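Local atomic coordinates of putative tRNA synthase (Salmonella typhimurium, PDB entry 3DQQ), a protein that probably phosphorylates 3-oxo-tetronate to 3-oxo-tetronate 4-phosphate with ATP, as a member of the four-carbon acid sugar kinase family. Residues G251-L256 with E308-I313. Numbering follows the deposited sequence.
Sequences GRAVVL and ELAPMI
V255 grips the segment 308-313 with both of its backbone polar groups, bonding to the residues either side of its partner M312, the pattern of a parallel beta-strand pair. Its N-H donates to the carbonyl O of P311 (N to O 2.9 Å, 169° at the hydrogen), and its own O accepts the N-H of I313 (O to N 2.9 Å). Together the bonds lay strand 312-314 alongside strand 253-257 in the nucleotide-binding C-terminal domain, pairing V255 with M312 and L256 with I313. A longer CA-H...O contact joins M312 CA to the same V255 O at 3.3 Å. The other edge of strand 253-257 is taken by strand 356-360, where V254 and L256 bond to I358, and strand 277-279 neighbours strand 312-314 on its far side; both strands thus have neighbours on both edges.

Successive residues divide the apolar side chains between two faces. On one, V255 and M312 project together, CG of M312 lying anti to its backbone N (chi1 179°) beside V255, with F412 and Y271 touching both. On the other, L256 and I313 run side by side in the same direction, and helix 288-304 packs on I313 through L298 and V302. L256 also approaches T364, a probable ATP-binding residue, consistent with a place near the nucleotide site.

Before strand 312-314 begins, A310 turns its methyl toward strand 253-257, its CB meeting CB of A253 at 3.7 Å. P311 follows, its ring touched by W301 and V302. Near the start of segment 251-256 the bent R252 chain crosses P311 at about a right angle, presenting the guanidinium edge, with NE 3.9 Å from P311 CD.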
loop_
_atom_site.group_PDB
_atom_site.type_symbol
_atom_site.label_atom_id
_atom_site.label_comp_id
_atom_site.label_asym_id
_atom_site.label_seq_id
_atom_site.Cartn_x
_atom_site.Cartn_y
_atom_site.Cartn_z
ATOM N N GLY A 251 35.517 -8.038 0.573
ATOM C CA GLY A 251 35.485 -6.703 0.042
ATOM C C GLY A 251 34.398 -5.891 0.671
ATOM O O GLY A 251 33.551 -6.417 1.381
ATOM N N ARG A 252 34.412 -4.602 0.392
ATOM C CA ARG A 252 33.481 -3.723 1.041
ATOM C C ARG A 252 32.042 -3.990 0.541
ATOM O O ARG A 252 31.829 -4.485 -0.575
ATOM C CB ARG A 252 33.920 -2.265 0.877
ATOM C CG ARG A 252 32.835 -1.238 1.373
ATOM C CD ARG A 252 32.919 -0.826 2.875
ATOM N NE ARG A 252 32.887 0.642 2.994
ATOM C CZ ARG A 252 33.798 1.492 2.459
ATOM N NH1 ARG A 252 34.861 1.066 1.737
ATOM N NH2 ARG A 252 33.644 2.798 2.639
ATOM N N ALA A 253 31.088 -3.707 1.433
ATOM C CA ALA A 253 29.669 -3.862 1.205
ATOM C C ALA A 253 28.894 -2.525 1.275
ATOM O O ALA A 253 29.361 -1.516 1.812
ATOM C CB ALA A 253 29.106 -4.831 2.208
ATOM N N VAL A 254 27.689 -2.552 0.726
ATOM C CA VAL A 254 26.830 -1.414 0.676
ATOM C C VAL A 254 25.411 -1.939 0.857
ATOM O O VAL A 254 25.106 -3.025 0.389
ATOM C CB VAL A 254 26.986 -0.687 -0.656
ATOM C CG1 VAL A 254 26.557 -1.572 -1.815
ATOM C CG2 VAL A 254 26.220 0.613 -0.611
ATOM N N VAL A 255 24.574 -1.217 1.603
ATOM C CA VAL A 255 23.137 -1.498 1.626
ATOM C C VAL A 255 22.437 -0.499 0.705
ATOM O O VAL A 255 22.621 0.712 0.847
ATOM C CB VAL A 255 22.539 -1.376 3.042
ATOM C CG1 VAL A 255 21.037 -1.646 3.017
ATOM C CG2 VAL A 255 23.254 -2.317 3.982
ATOM N N LEU A 256 21.663 -1.009 -0.243
ATOM C CA LEU A 256 20.858 -0.180 -1.128
ATOM C C LEU A 256 19.388 -0.521 -0.855
ATOM O O LEU A 256 18.912 -1.601 -1.192
ATOM C CB LEU A 256 21.197 -0.442 -2.602
ATOM C CG LEU A 256 22.605 -0.120 -3.113
ATOM C CD1 LEU A 256 22.717 -0.446 -4.612
ATOM C CD2 LEU A 256 23.009 1.316 -2.841
ATOM N N GLU A 308 32.906 0.256 10.279
ATOM C CA GLU A 308 32.922 -1.201 10.297
ATOM C C GLU A 308 31.829 -1.710 9.318
ATOM O O GLU A 308 32.150 -2.313 8.289
ATOM C CB GLU A 308 32.731 -1.710 11.735
ATOM C CG GLU A 308 32.499 -3.242 11.884
ATOM C CD GLU A 308 31.831 -3.609 13.258
ATOM O OE1 GLU A 308 32.334 -3.077 14.317
ATOM O OE2 GLU A 308 30.827 -4.422 13.248
ATOM N N LEU A 309 30.563 -1.411 9.616
ATOM C CA LEU A 309 29.450 -1.883 8.802
ATOM C C LEU A 309 29.285 -1.066 7.515
ATOM O O LEU A 309 29.741 0.069 7.432
ATOM C CB LEU A 309 28.175 -1.818 9.617
ATOM C CG LEU A 309 28.078 -2.751 10.815
ATOM C CD1 LEU A 309 26.927 -2.289 11.675
ATOM C CD2 LEU A 309 27.863 -4.198 10.387
ATOM N N ALA A 310 28.581 -1.649 6.541
ATOM C CA ALA A 310 28.361 -1.048 5.216
ATOM C C ALA A 310 27.467 0.203 5.276
ATOM O O ALA A 310 26.405 0.196 5.910
ATOM C CB ALA A 310 27.738 -2.081 4.249
ATOM N N PRO A 311 27.870 1.268 4.575
ATOM C CA PRO A 311 27.032 2.431 4.389
ATOM C C PRO A 311 25.725 2.085 3.719
ATOM O O PRO A 311 25.674 1.169 2.918
ATOM C CB PRO A 311 27.851 3.287 3.439
ATOM C CG PRO A 311 29.237 2.862 3.643
ATOM C CD PRO A 311 29.154 1.414 3.886
ATOM N N MET A 312 24.675 2.820 4.053
ATOM C CA MET A 312 23.347 2.606 3.475
ATOM C C MET A 312 22.917 3.800 2.625
ATOM O O MET A 312 23.129 4.957 2.981
ATOM C CB MET A 312 22.329 2.384 4.565
ATOM C CG MET A 312 20.938 2.170 4.039
ATOM S SD MET A 312 19.808 1.743 5.364
ATOM C CE MET A 312 19.719 0.039 5.058
ATOM N N ILE A 313 22.339 3.513 1.476
ATOM C CA ILE A 313 21.618 4.526 0.728
ATOM C C ILE A 313 20.168 4.068 0.638
ATOM O O ILE A 313 19.846 3.059 -0.009
ATOM C CB ILE A 313 22.249 4.747 -0.619
ATOM C CG1 ILE A 313 23.576 5.422 -0.371
ATOM C CG2 ILE A 313 21.354 5.594 -1.556
ATOM C CD1 ILE A 313 24.339 5.471 -1.579
#